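Malonyl CoA-acyl carrier protein transacylase (Burkholderia pseudomallei, PDB 3G87) probably transfers the malonyl group of malonyl-CoA to the holo acyl carrier protein, giving malonyl-ACP and free CoA. Local coordinates at residues Glu141-Glu146 with Ala177-Asp182; Leu163-Ser166 with Glu171-Arg174; Glu253-Leu258 with His285-Gln290; Gly167-Ile172 with Tyr186-Thr191. All blocks are in the same frame, centred on the assembly; numbering follows the deposited sequence.

Contact 1: Glu141-Glu146 with Ala177-Asp182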
loop_
_atom_site.group_PDB
_atom_site.type_symbol
_atom_site.label_atom_id
_atom_site.label_comp_id
_atom_site.label_asym_id
_atom_site.label_seq_id
_atom_site.Cartn_x
_atom_site.Cartn_y
_atom_site.Cartn_z
ATOM N N GLU A 141 8.299 -10.364 17.694
ATOM C CA GLU A 141 7.771 -11.716 17.675
ATOM C C GLU A 141 7.936 -12.424 18.984
ATOM O O GLU A 141 7.014 -13.103 19.402
ATOM C CB GLU A 141 8.303 -12.526 16.496
ATOM C CG GLU A 141 7.823 -11.942 15.156
ATOM C CD GLU A 141 8.438 -12.616 13.932
ATOM O OE1 GLU A 141 9.568 -13.144 14.015
ATOM O OE2 GLU A 141 7.774 -12.598 12.877
ATOM N N ARG A 142 9.058 -12.201 19.664
ATOM C CA ARG A 142 9.324 -12.818 20.982
ATOM C C ARG A 142 8.353 -12.237 21.987
ATOM O O ARG A 142 7.679 -12.965 22.736
ATOM C CB ARG A 142 10.744 -12.511 21.460
ATOM C CG ARG A 142 11.238 -13.389 22.620
ATOM C CD ARG A 142 12.743 -13.212 23.017
ATOM N NE ARG A 142 13.205 -11.824 22.939
ATOM C CZ ARG A 142 12.760 -10.805 23.693
ATOM N NH1 ARG A 142 11.820 -10.974 24.635
ATOM N NH2 ARG A 142 13.260 -9.578 23.483
ATOM N N THR A 143 8.274 -10.914 21.990
ATOM C CA THR A 143 7.416 -10.225 22.916
ATOM C C THR A 143 5.975 -10.685 22.756
ATOM O O THR A 143 5.362 -11.022 23.736
ATOM C CB THR A 143 7.529 -8.760 22.718
ATOM O OG1 THR A 143 8.853 -8.388 23.094
ATOM C CG2 THR A 143 6.484 -8.030 23.588
ATOM N N LEU A 144 5.478 -10.740 21.521
ATOM C CA LEU A 144 4.137 -11.269 21.249
ATOM C C LEU A 144 3.986 -12.694 21.770
ATOM O O LEU A 144 2.968 -12.976 22.395
ATOM C CB LEU A 144 3.743 -11.219 19.738
ATOM C CG LEU A 144 3.821 -9.852 19.042
ATOM C CD1 LEU A 144 3.758 -10.043 17.514
ATOM C CD2 LEU A 144 2.698 -8.915 19.544
ATOM N N ASP A 145 4.936 -13.592 21.537
ATOM C CA ASP A 145 4.860 -14.929 22.102
ATOM C C ASP A 145 4.797 -14.956 23.610
ATOM O O ASP A 145 4.000 -15.638 24.140
ATOM C CB ASP A 145 6.019 -15.861 21.694
ATOM C CG ASP A 145 6.146 -16.091 20.213
ATOM O OD1 ASP A 145 5.207 -16.162 19.491
ATOM O OD2 ASP A 145 7.244 -16.225 19.762
ATOM N N GLU A 146 5.664 -14.201 24.267
ATOM C CA GLU A 146 5.815 -14.226 25.702
ATOM C C GLU A 146 4.580 -13.822 26.449
ATOM O O GLU A 146 4.373 -14.250 27.538
ATOM C CB GLU A 146 6.973 -13.352 26.175
ATOM C CG GLU A 146 8.310 -13.967 26.099
ATOM C CD GLU A 146 9.411 -12.988 26.019
ATOM O OE1 GLU A 146 9.165 -11.833 26.106
ATOM O OE2 GLU A 146 10.538 -13.364 25.903
ATOM N N ALA A 177 0.943 -1.788 26.028
ATOM C CA ALA A 177 1.755 -1.864 27.181
ATOM C C ALA A 177 3.086 -2.548 26.942
ATOM O O ALA A 177 3.978 -2.354 27.707
ATOM C CB ALA A 177 1.010 -2.546 28.252
ATOM N N LEU A 178 3.217 -3.341 25.891
ATOM C CA LEU A 178 4.438 -4.100 25.707
ATOM C C LEU A 178 5.465 -3.427 24.877
ATOM O O LEU A 178 6.565 -3.834 24.857
ATOM C CB LEU A 178 4.173 -5.475 25.139
ATOM C CG LEU A 178 3.076 -6.278 25.775
ATOM C CD1 LEU A 178 2.706 -7.419 24.973
ATOM C CD2 LEU A 178 3.463 -6.666 27.106
ATOM N N PHE A 179 5.057 -2.397 24.173
ATOM C CA PHE A 179 5.913 -1.678 23.286
ATOM C C PHE A 179 6.018 -0.204 23.650
ATOM O O PHE A 179 6.074 0.637 22.789
ATOM C CB PHE A 179 5.474 -1.857 21.828
ATOM C CG PHE A 179 5.490 -3.278 21.363
ATOM C CD1 PHE A 179 6.650 -3.934 21.138
ATOM C CD2 PHE A 179 4.315 -3.966 21.209
ATOM C CE1 PHE A 179 6.622 -5.205 20.780
ATOM C CE2 PHE A 179 4.298 -5.228 20.828
ATOM C CZ PHE A 179 5.436 -5.847 20.598
ATOM N N GLN A 180 6.012 0.106 24.930
ATOM C CA GLN A 180 6.276 1.460 25.353
ATOM C C GLN A 180 7.299 1.467 26.429
ATOM O O GLN A 180 7.005 1.346 27.585
ATOM C CB GLN A 180 5.037 2.159 25.786
ATOM C CG GLN A 180 4.199 2.537 24.650
ATOM C CD GLN A 180 2.772 2.580 25.007
ATOM O OE1 GLN A 180 1.930 2.533 24.153
ATOM N NE2 GLN A 180 2.482 2.639 26.277
ATOM N N HIS A 181 8.526 1.589 26.000
ATOM C CA HIS A 181 9.611 1.542 26.881
ATOM C C HIS A 181 10.844 1.740 26.103
ATOM O O HIS A 181 10.899 1.349 24.960
ATOM C CB HIS A 181 9.677 0.176 27.494
ATOM C CG HIS A 181 10.125 -0.887 26.551
ATOM N ND1 HIS A 181 11.433 -1.277 26.439
ATOM C CD2 HIS A 181 9.431 -1.647 25.685
ATOM C CE1 HIS A 181 11.523 -2.236 25.546
ATOM N NE2 HIS A 181 10.321 -2.481 25.077
ATOM N N ASP A 182 11.851 2.314 26.759
ATOM C CA ASP A 182 13.125 2.663 26.161
ATOM C C ASP A 182 12.974 3.481 24.886
ATOM O O ASP A 182 12.461 4.549 24.930
ATOM C CB ASP A 182 13.913 1.413 25.923
ATOM C CG ASP A 182 14.268 0.732 27.183
ATOM O OD1 ASP A 182 13.782 -0.378 27.425
ATOM O OD2 ASP A 182 15.038 1.310 27.951
#
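Thr143, on the last turns of helix 137-146, sets its CG2 methyl against both Leu178 and Phe179, two residues of the loop that follows helix 169-175. Both helices belong to the ferredoxin-like small subdomain of the acyltransferase fold, where they lie against a four-stranded antiparallel sheet, and this contact joins the end of the first helix to the exit of the second. The threonine rotamer, with CG2 anti to the backbone N, turns the methyl across to the loop and leaves OG1 (chi1 -66°) beside the helix, bonded to the carbonyl of Gln139, one turn back. CG2 lies 3.8 Å from Leu178 CB and equally 3.8 Å from Phe179 CZ, meeting the ring at a slant. Leu178 CB in turn sits over one face of the Phe179 ring, 4.2 Å above its plane and displaced toward the rim, so the two neighbouring loop residues are packed on each other as well as on the helix. The leucine side chain runs past Thr143 in the opposite direction and also touches His147 and Leu149. Phe179 is the buried member of the pair, and its side chain also touches Tyr186 of strand 185-188. Polar groups flank the apolar patch. Arg142 NH1 makes a salt bridge of 3.0 Å with Glu146 OE2 one turn on, nearly in its guanidinium plane, while His181 ND1 bonds to Asp182 OD1 at 2.7 Å. On the buried side, Leu144 CD2 arrives at the edge of the Phe179 ring, near its plane, 4.2 Å from CE2.

Contact 2: Leu163-Ser166 with Glu171-Arg174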
loop_
_atom_site.group_PDB
_atom_site.type_symbol
_atom_site.label_atom_id
_atom_site.label_comp_id
_atom_site.label_asym_id
_atom_site.label_seq_id
_atom_site.Cartn_x
_atom_site.Cartn_y
_atom_site.Cartn_z
ATOM N N LEU A 163 7.633 -1.404 11.860
ATOM C CA LEU A 163 6.872 -2.550 11.466
ATOM C C LEU A 163 5.501 -2.362 12.000
ATOM O O LEU A 163 5.323 -1.661 12.937
ATOM C CB LEU A 163 7.481 -3.839 12.008
ATOM C CG LEU A 163 8.932 -4.175 11.684
ATOM C CD1 LEU A 163 9.893 -3.764 12.669
ATOM C CD2 LEU A 163 9.229 -5.543 11.241
ATOM N N VAL A 164 4.542 -2.997 11.349
ATOM C CA VAL A 164 3.155 -2.986 11.727
ATOM C C VAL A 164 2.647 -4.365 12.056
ATOM O O VAL A 164 2.882 -5.294 11.379
ATOM C CB VAL A 164 2.265 -2.360 10.631
ATOM C CG1 VAL A 164 0.915 -2.076 11.119
ATOM C CG2 VAL A 164 2.862 -1.196 10.088
ATOM N N ILE A 165 1.917 -4.447 13.133
ATOM C CA ILE A 165 1.310 -5.653 13.567
ATOM C C ILE A 165 -0.157 -5.596 13.374
ATOM O O ILE A 165 -0.733 -4.567 13.315
ATOM C CB ILE A 165 1.561 -5.935 15.063
ATOM C CG1 ILE A 165 1.202 -4.737 15.893
ATOM C CG2 ILE A 165 2.971 -6.379 15.324
ATOM C CD1 ILE A 165 1.490 -4.900 17.282
ATOM N N SER A 166 -0.741 -6.757 13.245
ATOM C CA SER A 166 -2.147 -6.899 13.244
ATOM C C SER A 166 -2.569 -8.181 13.861
ATOM O O SER A 166 -1.842 -9.110 13.901
ATOM C CB SER A 166 -2.777 -6.634 11.857
ATOM O OG SER A 166 -2.378 -7.528 10.930
ATOM N N GLU A 171 -5.872 -8.031 21.457
ATOM C CA GLU A 171 -4.447 -8.378 21.461
ATOM C C GLU A 171 -3.694 -7.176 21.065
ATOM O O GLU A 171 -2.711 -6.769 21.726
ATOM C CB GLU A 171 -4.144 -9.532 20.527
ATOM C CG GLU A 171 -4.647 -10.879 21.078
ATOM C CD GLU A 171 -4.077 -12.139 20.383
ATOM O OE1 GLU A 171 -3.258 -12.051 19.432
ATOM O OE2 GLU A 171 -4.465 -13.260 20.798
ATOM N N ILE A 172 -4.165 -6.528 20.013
ATOM C CA ILE A 172 -3.497 -5.311 19.614
ATOM C C ILE A 172 -3.564 -4.310 20.794
ATOM O O ILE A 172 -2.587 -3.597 21.059
ATOM C CB ILE A 172 -4.067 -4.724 18.307
ATOM C CG1 ILE A 172 -3.669 -5.598 17.079
ATOM C CG2 ILE A 172 -3.640 -3.292 18.163
ATOM C CD1 ILE A 172 -2.171 -5.527 16.584
ATOM N N ALA A 173 -4.681 -4.252 21.491
ATOM C CA ALA A 173 -4.887 -3.400 22.632
ATOM C C ALA A 173 -3.911 -3.713 23.771
ATOM O O ALA A 173 -3.237 -2.865 24.261
ATOM C CB ALA A 173 -6.295 -3.543 23.088
ATOM N N ARG A 174 -3.800 -4.985 24.133
ATOM C CA ARG A 174 -2.808 -5.409 25.116
ATOM C C ARG A 174 -1.368 -5.207 24.745
ATOM O O ARG A 174 -0.584 -5.091 25.601
ATOM C CB ARG A 174 -3.033 -6.827 25.575
ATOM C CG ARG A 174 -4.413 -7.180 25.529
ATOM C CD ARG A 174 -4.916 -7.971 26.643
ATOM N NE ARG A 174 -6.207 -8.484 26.233
ATOM C CZ ARG A 174 -7.228 -8.827 27.008
ATOM N NH1 ARG A 174 -7.191 -8.732 28.314
ATOM N NH2 ARG A 174 -8.311 -9.269 26.409
#
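Ile165 and Ser166, at the far end of the segment 163-166, share a single partner, the CD1 methyl of Ile172 on the helix that follows. Leu163, where the segment begins, is tied by its backbone to Ile132 and rests its side chain on Ile140 of helix 137-146. Val164 bonds through its backbone to the other neighbouring strand, 153-159, and packs on Asn156. At Ile165 the side chain is directed at helix 169-175. Its CG1 branch stands between the backbone N and the carbonyl carbon (chi1 51°), which brings CG1 to 3.5 Å from Ile172 CD1, a snug fit for two carbons; the tip of the same branch, Ile165 CD1, lies 3.8 Å from that methyl. This is the beta-to-alpha step of the second beta-alpha-beta unit in a ferredoxin-like subdomain: the chain leaves the inner strand 162-168 and turns straight into a helix that folds back over one face of the sheet. The isoleucines slide past each other in opposite directions, Ile140 and Ile132 lying beside Ile165 and Ala128 beside Ile172. Ser166 follows with its CB directed away from the helix, and its OG bonds to the carbonyl of Phe195; what meets the helix is its backbone, with CA 3.6 Å from Ile172 CD1. One residue before Ile172, the buried Glu171 turns elsewhere: its OE1 accepts a hydrogen bond from the backbone N of Asp151 and is hydrogen-bonded to Thr152 OG1, two partners that probably help it keep its charge.

Contact 3: Glu253-Leu258 with His285-Gln290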
loop_
_atom_site.group_PDB
_atom_site.type_symbol
_atom_site.label_atom_id
_atom_site.label_comp_id
_atom_site.label_asym_id
_atom_site.label_seq_id
_atom_site.Cartn_x
_atom_site.Cartn_y
_atom_site.Cartn_z
ATOM N N GLU A 253 12.217 -4.980 2.186
ATOM C CA GLU A 253 12.829 -5.927 1.283
ATOM C C GLU A 253 12.593 -5.579 -0.161
ATOM O O GLU A 253 13.360 -5.880 -0.967
ATOM C CB GLU A 253 12.295 -7.338 1.512
ATOM C CG GLU A 253 12.943 -8.169 2.557
ATOM C CD GLU A 253 12.175 -9.439 2.844
ATOM O OE1 GLU A 253 11.124 -9.379 3.445
ATOM O OE2 GLU A 253 12.591 -10.494 2.423
ATOM N N SER A 254 11.511 -4.934 -0.474
ATOM C CA SER A 254 11.247 -4.545 -1.837
ATOM C C SER A 254 12.151 -3.404 -2.263
ATOM O O SER A 254 12.759 -3.452 -3.260
ATOM C CB SER A 254 9.775 -4.185 -2.004
ATOM O OG SER A 254 8.935 -5.261 -1.867
ATOM N N ILE A 255 12.208 -2.376 -1.466
ATOM C CA ILE A 255 13.146 -1.312 -1.635
ATOM C C ILE A 255 14.574 -1.824 -1.702
ATOM O O ILE A 255 15.264 -1.541 -2.619
ATOM C CB ILE A 255 13.028 -0.258 -0.509
ATOM C CG1 ILE A 255 11.627 0.283 -0.450
ATOM C CG2 ILE A 255 14.024 0.829 -0.654
ATOM C CD1 ILE A 255 11.231 1.000 -1.610
ATOM N N ARG A 256 14.999 -2.566 -0.704
ATOM C CA ARG A 256 16.349 -3.176 -0.682
ATOM C C ARG A 256 16.651 -4.026 -1.947
ATOM O O ARG A 256 17.777 -4.025 -2.479
ATOM C CB ARG A 256 16.515 -4.010 0.597
ATOM C CG ARG A 256 16.859 -3.157 1.814
ATOM C CD ARG A 256 16.995 -3.997 3.110
ATOM N NE ARG A 256 17.753 -3.318 4.150
ATOM C CZ ARG A 256 17.952 -3.807 5.391
ATOM N NH1 ARG A 256 17.415 -4.983 5.777
ATOM N NH2 ARG A 256 18.685 -3.109 6.269
ATOM N N TYR A 257 15.642 -4.738 -2.456
ATOM C CA TYR A 257 15.826 -5.436 -3.702
ATOM C C TYR A 257 16.135 -4.424 -4.805
ATOM O O TYR A 257 16.989 -4.683 -5.631
ATOM C CB TYR A 257 14.593 -6.280 -4.079
ATOM C CG TYR A 257 14.702 -6.931 -5.455
ATOM C CD1 TYR A 257 15.502 -8.060 -5.643
ATOM C CD2 TYR A 257 14.029 -6.399 -6.574
ATOM C CE1 TYR A 257 15.622 -8.656 -6.922
ATOM C CE2 TYR A 257 14.129 -7.010 -7.858
ATOM C CZ TYR A 257 14.909 -8.152 -8.019
ATOM O OH TYR A 257 15.044 -8.788 -9.270
ATOM N N LEU A 258 15.464 -3.278 -4.823
ATOM C CA LEU A 258 15.778 -2.290 -5.855
ATOM C C LEU A 258 17.151 -1.713 -5.690
ATOM O O LEU A 258 17.829 -1.525 -6.694
ATOM C CB LEU A 258 14.760 -1.136 -5.924
ATOM C CG LEU A 258 13.380 -1.707 -6.297
ATOM C CD1 LEU A 258 12.236 -0.714 -6.066
ATOM C CD2 LEU A 258 13.372 -2.326 -7.692
ATOM N N HIS A 285 14.208 6.989 2.721
ATOM C CA HIS A 285 15.403 7.604 3.326
ATOM C C HIS A 285 15.937 6.725 4.458
ATOM O O HIS A 285 17.152 6.491 4.556
ATOM C CB HIS A 285 15.204 9.066 3.782
ATOM C CG HIS A 285 16.366 9.590 4.576
ATOM N ND1 HIS A 285 17.639 9.723 4.041
ATOM C CD2 HIS A 285 16.462 9.974 5.874
ATOM C CE1 HIS A 285 18.462 10.166 4.975
ATOM N NE2 HIS A 285 17.776 10.320 6.097
ATOM N N THR A 286 15.023 6.194 5.264
ATOM C CA THR A 286 15.404 5.417 6.459
ATOM C C THR A 286 16.026 4.079 6.099
ATOM O O THR A 286 17.081 3.728 6.622
ATOM C CB THR A 286 14.231 5.235 7.444
ATOM O OG1 THR A 286 13.783 6.540 7.888
ATOM C CG2 THR A 286 14.676 4.373 8.643
ATOM N N ILE A 287 15.443 3.403 5.150
ATOM C CA ILE A 287 15.961 2.210 4.571
ATOM C C ILE A 287 17.376 2.391 4.050
ATOM O O ILE A 287 18.240 1.665 4.413
ATOM C CB ILE A 287 14.997 1.650 3.487
ATOM C CG1 ILE A 287 13.759 1.076 4.123
ATOM C CG2 ILE A 287 15.599 0.558 2.765
ATOM C CD1 ILE A 287 12.599 1.305 3.412
ATOM N N ARG A 288 17.591 3.390 3.211
ATOM C CA ARG A 288 18.901 3.707 2.661
ATOM C C ARG A 288 19.954 4.076 3.716
ATOM O O ARG A 288 21.056 3.680 3.620
ATOM C CB ARG A 288 18.839 4.797 1.579
ATOM C CG ARG A 288 18.060 4.451 0.330
ATOM C CD ARG A 288 18.169 5.439 -0.785
ATOM N NE ARG A 288 19.237 5.054 -1.657
ATOM C CZ ARG A 288 19.382 5.369 -2.912
ATOM N NH1 ARG A 288 20.373 4.879 -3.516
ATOM N NH2 ARG A 288 18.603 6.156 -3.541
ATOM N N ARG A 289 19.580 4.813 4.727
ATOM C CA ARG A 289 20.482 5.144 5.798
ATOM C C ARG A 289 20.930 3.908 6.547
ATOM O O ARG A 289 22.035 3.822 6.965
ATOM C CB ARG A 289 19.826 6.148 6.735
ATOM C CG ARG A 289 20.761 7.029 7.452
ATOM C CD ARG A 289 20.103 7.752 8.588
ATOM N NE ARG A 289 19.586 6.912 9.650
ATOM C CZ ARG A 289 18.304 6.782 9.945
ATOM N NH1 ARG A 289 17.424 7.438 9.237
ATOM N NH2 ARG A 289 17.908 5.997 10.940
ATOM N N GLN A 290 20.034 2.962 6.700
ATOM C CA GLN A 290 20.330 1.666 7.252
ATOM C C GLN A 290 20.830 0.906 6.020
ATOM O O GLN A 290 21.091 1.493 5.044
ATOM C CB GLN A 290 19.113 1.096 8.000
ATOM C CG GLN A 290 18.532 2.029 9.171
ATOM C CD GLN A 290 17.099 1.712 9.715
ATOM O OE1 GLN A 290 16.193 1.438 8.963
ATOM N NE2 GLN A 290 16.908 1.812 11.007
#
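Ile255 and Ile287 adopt the same first torsion, with CG1 anti to the carbonyl carbon and CG2 anti to the backbone N (chi1 -57° and -71°), an arrangement that leaves a CG2 methyl of each helix facing the other. The two methyls meet at 3.8 Å, CG2 of Ile255 against CG2 of Ile287, while the side chains cross at about a right angle. Beside this pair the other branches also come close: Ile287 CD1 is 4.1 Å from Ile255 CG1, with chi2 of Ile287 at 142°, away from a staggered value. Arg256 adds the aliphatic part of its chain. Its CG lies 4.0 Å from Ile287 CG2, so this one methyl is touched by both Ile255 and Arg256. Beyond CG the arginine is extended, carrying the polar head past the isoleucine to the end of the opposite helix, where NE bonds to Thr291 OG1. That same hydroxyl also pairs with the backbone carbonyl of Ile287, so Thr291 connects the arginine to the helix terminus. Gln290, already outside helical backbone angles, still bonds through its N to Thr286 O at 3.1 Å. The contact is the apolar seam between helix 251-264 and the last turns of helix 279-289 in the larger alpha/beta subdomain. Helix 251-264 leans on the parallel sheet through Ser254 and Tyr257, which touch Ile224, and through Leu258, which packs on Ile269 and Phe271. Helix 279-289 meets strand 269-273 through Arg288; Ile287 and Thr286 of the helix, and Gln290 just after it, touch Thr159 of strand 153-159 in the antiparallel sheet.

Contact 4: Gly167-Ile172 with Tyr186-Thr191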
loop_
_atom_site.group_PDB
_atom_site.type_symbol
_atom_site.label_atom_id
_atom_site.label_comp_id
_atom_site.label_asym_id
_atom_site.label_seq_id
_atom_site.Cartn_x
_atom_site.Cartn_y
_atom_site.Cartn_z
ATOM N N GLY A 167 -3.778 -8.158 14.374
ATOM C CA GLY A 167 -4.421 -9.256 15.041
ATOM C C GLY A 167 -5.753 -8.881 15.600
ATOM O O GLY A 167 -6.267 -7.862 15.270
ATOM N N PRO A 168 -6.316 -9.707 16.463
ATOM C CA PRO A 168 -7.558 -9.327 17.129
ATOM C C PRO A 168 -7.415 -8.061 17.939
ATOM O O PRO A 168 -6.398 -7.838 18.531
ATOM C CB PRO A 168 -7.860 -10.508 18.020
ATOM C CG PRO A 168 -7.068 -11.544 17.543
ATOM C CD PRO A 168 -5.853 -10.995 16.943
ATOM N N ALA A 169 -8.432 -7.246 17.915
ATOM C CA ALA A 169 -8.453 -5.945 18.562
ATOM C C ALA A 169 -7.927 -5.935 19.995
ATOM O O ALA A 169 -7.133 -5.067 20.377
ATOM C CB ALA A 169 -9.895 -5.364 18.498
ATOM N N HIS A 170 -8.359 -6.897 20.799
ATOM C CA HIS A 170 -7.930 -6.949 22.204
ATOM C C HIS A 170 -6.433 -7.238 22.373
ATOM O O HIS A 170 -5.787 -6.661 23.271
ATOM C CB HIS A 170 -8.827 -7.904 22.990
ATOM C CG HIS A 170 -8.638 -9.350 22.651
ATOM N ND1 HIS A 170 -7.765 -10.168 23.346
ATOM C CD2 HIS A 170 -9.249 -10.142 21.731
ATOM C CE1 HIS A 170 -7.818 -11.393 22.843
ATOM N NE2 HIS A 170 -8.707 -11.403 21.857
ATOM N N GLU A 171 -5.872 -8.031 21.457
ATOM C CA GLU A 171 -4.447 -8.378 21.461
ATOM C C GLU A 171 -3.694 -7.176 21.065
ATOM O O GLU A 171 -2.711 -6.769 21.726
ATOM C CB GLU A 171 -4.144 -9.532 20.527
ATOM C CG GLU A 171 -4.647 -10.879 21.078
ATOM C CD GLU A 171 -4.077 -12.139 20.383
ATOM O OE1 GLU A 171 -3.258 -12.051 19.432
ATOM O OE2 GLU A 171 -4.465 -13.260 20.798
ATOM N N ILE A 172 -4.165 -6.528 20.013
ATOM C CA ILE A 172 -3.497 -5.311 19.614
ATOM C C ILE A 172 -3.564 -4.310 20.794
ATOM O O ILE A 172 -2.587 -3.597 21.059
ATOM C CB ILE A 172 -4.067 -4.724 18.307
ATOM C CG1 ILE A 172 -3.669 -5.598 17.079
ATOM C CG2 ILE A 172 -3.640 -3.292 18.163
ATOM C CD1 ILE A 172 -2.171 -5.527 16.584
ATOM N N TYR A 186 4.699 2.847 20.223
ATOM C CA TYR A 186 3.532 2.161 19.719
ATOM C C TYR A 186 2.469 3.101 19.242
ATOM O O TYR A 186 2.164 4.030 19.877
ATOM C CB TYR A 186 2.998 1.222 20.792
ATOM C CG TYR A 186 1.627 0.621 20.626
ATOM C CD1 TYR A 186 1.465 -0.714 20.367
ATOM C CD2 TYR A 186 0.514 1.366 20.814
ATOM C CE1 TYR A 186 0.259 -1.264 20.272
ATOM C CE2 TYR A 186 -0.694 0.829 20.710
ATOM C CZ TYR A 186 -0.831 -0.494 20.437
ATOM O OH TYR A 186 -2.068 -1.018 20.327
ATOM N N LEU A 187 1.895 2.824 18.102
ATOM C CA LEU A 187 0.789 3.615 17.600
ATOM C C LEU A 187 -0.368 2.811 17.064
ATOM O O LEU A 187 -0.249 2.167 16.098
ATOM C CB LEU A 187 1.294 4.645 16.591
ATOM C CG LEU A 187 0.381 5.688 15.952
ATOM C CD1 LEU A 187 -0.371 6.578 16.926
ATOM C CD2 LEU A 187 1.072 6.482 14.856
ATOM N N ARG A 188 -1.499 2.882 17.725
ATOM C CA ARG A 188 -2.724 2.283 17.241
ATOM C C ARG A 188 -3.182 2.948 15.965
ATOM O O ARG A 188 -3.164 4.157 15.857
ATOM C CB ARG A 188 -3.842 2.345 18.268
ATOM C CG ARG A 188 -5.126 1.676 17.831
ATOM C CD ARG A 188 -5.280 0.297 18.345
ATOM N NE ARG A 188 -6.481 -0.441 17.985
ATOM C CZ ARG A 188 -7.272 -1.020 18.867
ATOM N NH1 ARG A 188 -7.012 -0.919 20.143
ATOM N NH2 ARG A 188 -8.321 -1.687 18.485
ATOM N N LEU A 189 -3.592 2.152 14.993
ATOM C CA LEU A 189 -3.985 2.682 13.715
ATOM C C LEU A 189 -5.469 2.635 13.585
ATOM O O LEU A 189 -6.129 1.992 14.334
ATOM C CB LEU A 189 -3.347 1.933 12.562
ATOM C CG LEU A 189 -1.864 1.666 12.489
ATOM C CD1 LEU A 189 -1.556 1.038 11.209
ATOM C CD2 LEU A 189 -1.081 2.879 12.637
ATOM N N ASN A 190 -5.983 3.333 12.598
ATOM C CA ASN A 190 -7.405 3.291 12.322
ATOM C C ASN A 190 -7.982 2.278 11.378
ATOM O O ASN A 190 -7.921 2.440 10.200
ATOM C CB ASN A 190 -7.884 4.638 11.945
ATOM C CG ASN A 190 -8.552 5.268 13.036
ATOM O OD1 ASN A 190 -9.749 5.162 13.176
ATOM N ND2 ASN A 190 -7.789 5.940 13.863
ATOM N N THR A 191 -8.580 1.246 11.932
ATOM C CA THR A 191 -9.141 0.116 11.183
ATOM C C THR A 191 -9.806 -0.872 12.126
ATOM O O THR A 191 -9.411 -1.010 13.286
ATOM C CB THR A 191 -8.079 -0.647 10.252
ATOM O OG1 THR A 191 -8.463 -2.029 10.093
ATOM C CG2 THR A 191 -6.654 -0.580 10.808
#
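Tyr186 and Arg188, two residues apart on strand 185-188, both reach for helix 169-175, which precedes them in the chain. Strand 162-168, this helix and strand 185-188 form the second beta-alpha-beta unit of the ferredoxin-like subdomain; strand 127-133 lies between the two strands, and the contact holds the helix against the edge strand of the sheet. Tyr186 comes first. With CG anti to the backbone N (chi1 167°), its ring points at the helix, and OH donates a hydrogen bond of 2.7 Å to the backbone O of Ile172. The acceptor lies at the ring edge, near the ring plane, but the hydroxyl stands above the carbonyl plane, 50° out of it, at a C=O...O angle of 130°. Tyr186 OH also rests 3.5 Å from Ile172 CG2. Leu187 and Leu189 do not touch the helix; their backbones bond to Ala131 and Met129 of strand 127-133. Between them Arg188, an exposed residue, bends at chi2 and takes its chain slantwise across the helix toward its N-terminal end: CD lies 4.0 Å from Ile172 CG2, and that methyl is over one face of the guanidinium. Ala173 touches the arginine too. The far end of the side chain reaches the first turn, just after Pro168 at the N-cap, where Arg188 NH2 ends 4.0 Å from Ala169 CB.

Overall arrangement
From the N terminus, the chain first reaches contact 1, whose loop opens on helix 137-146 and closes just after helix 169-175. Contact 2 is nested inside that loop, a short closure from strand 162-168 into the following helix. Contact 4 starts where contact 2 ends, shares Glu171 and Ile172 with it, and closes on strand 185-188 beyond contact 1, so contacts 1 and 4 cross; they touch where Phe179 O meets Tyr186 CB. Together these three join both helices of the ferredoxin-like subdomain and its edge strand. Contact 3 follows in series, its centre about 24 Å from that of contact 2, pairing two helices of the larger alpha/beta subdomain.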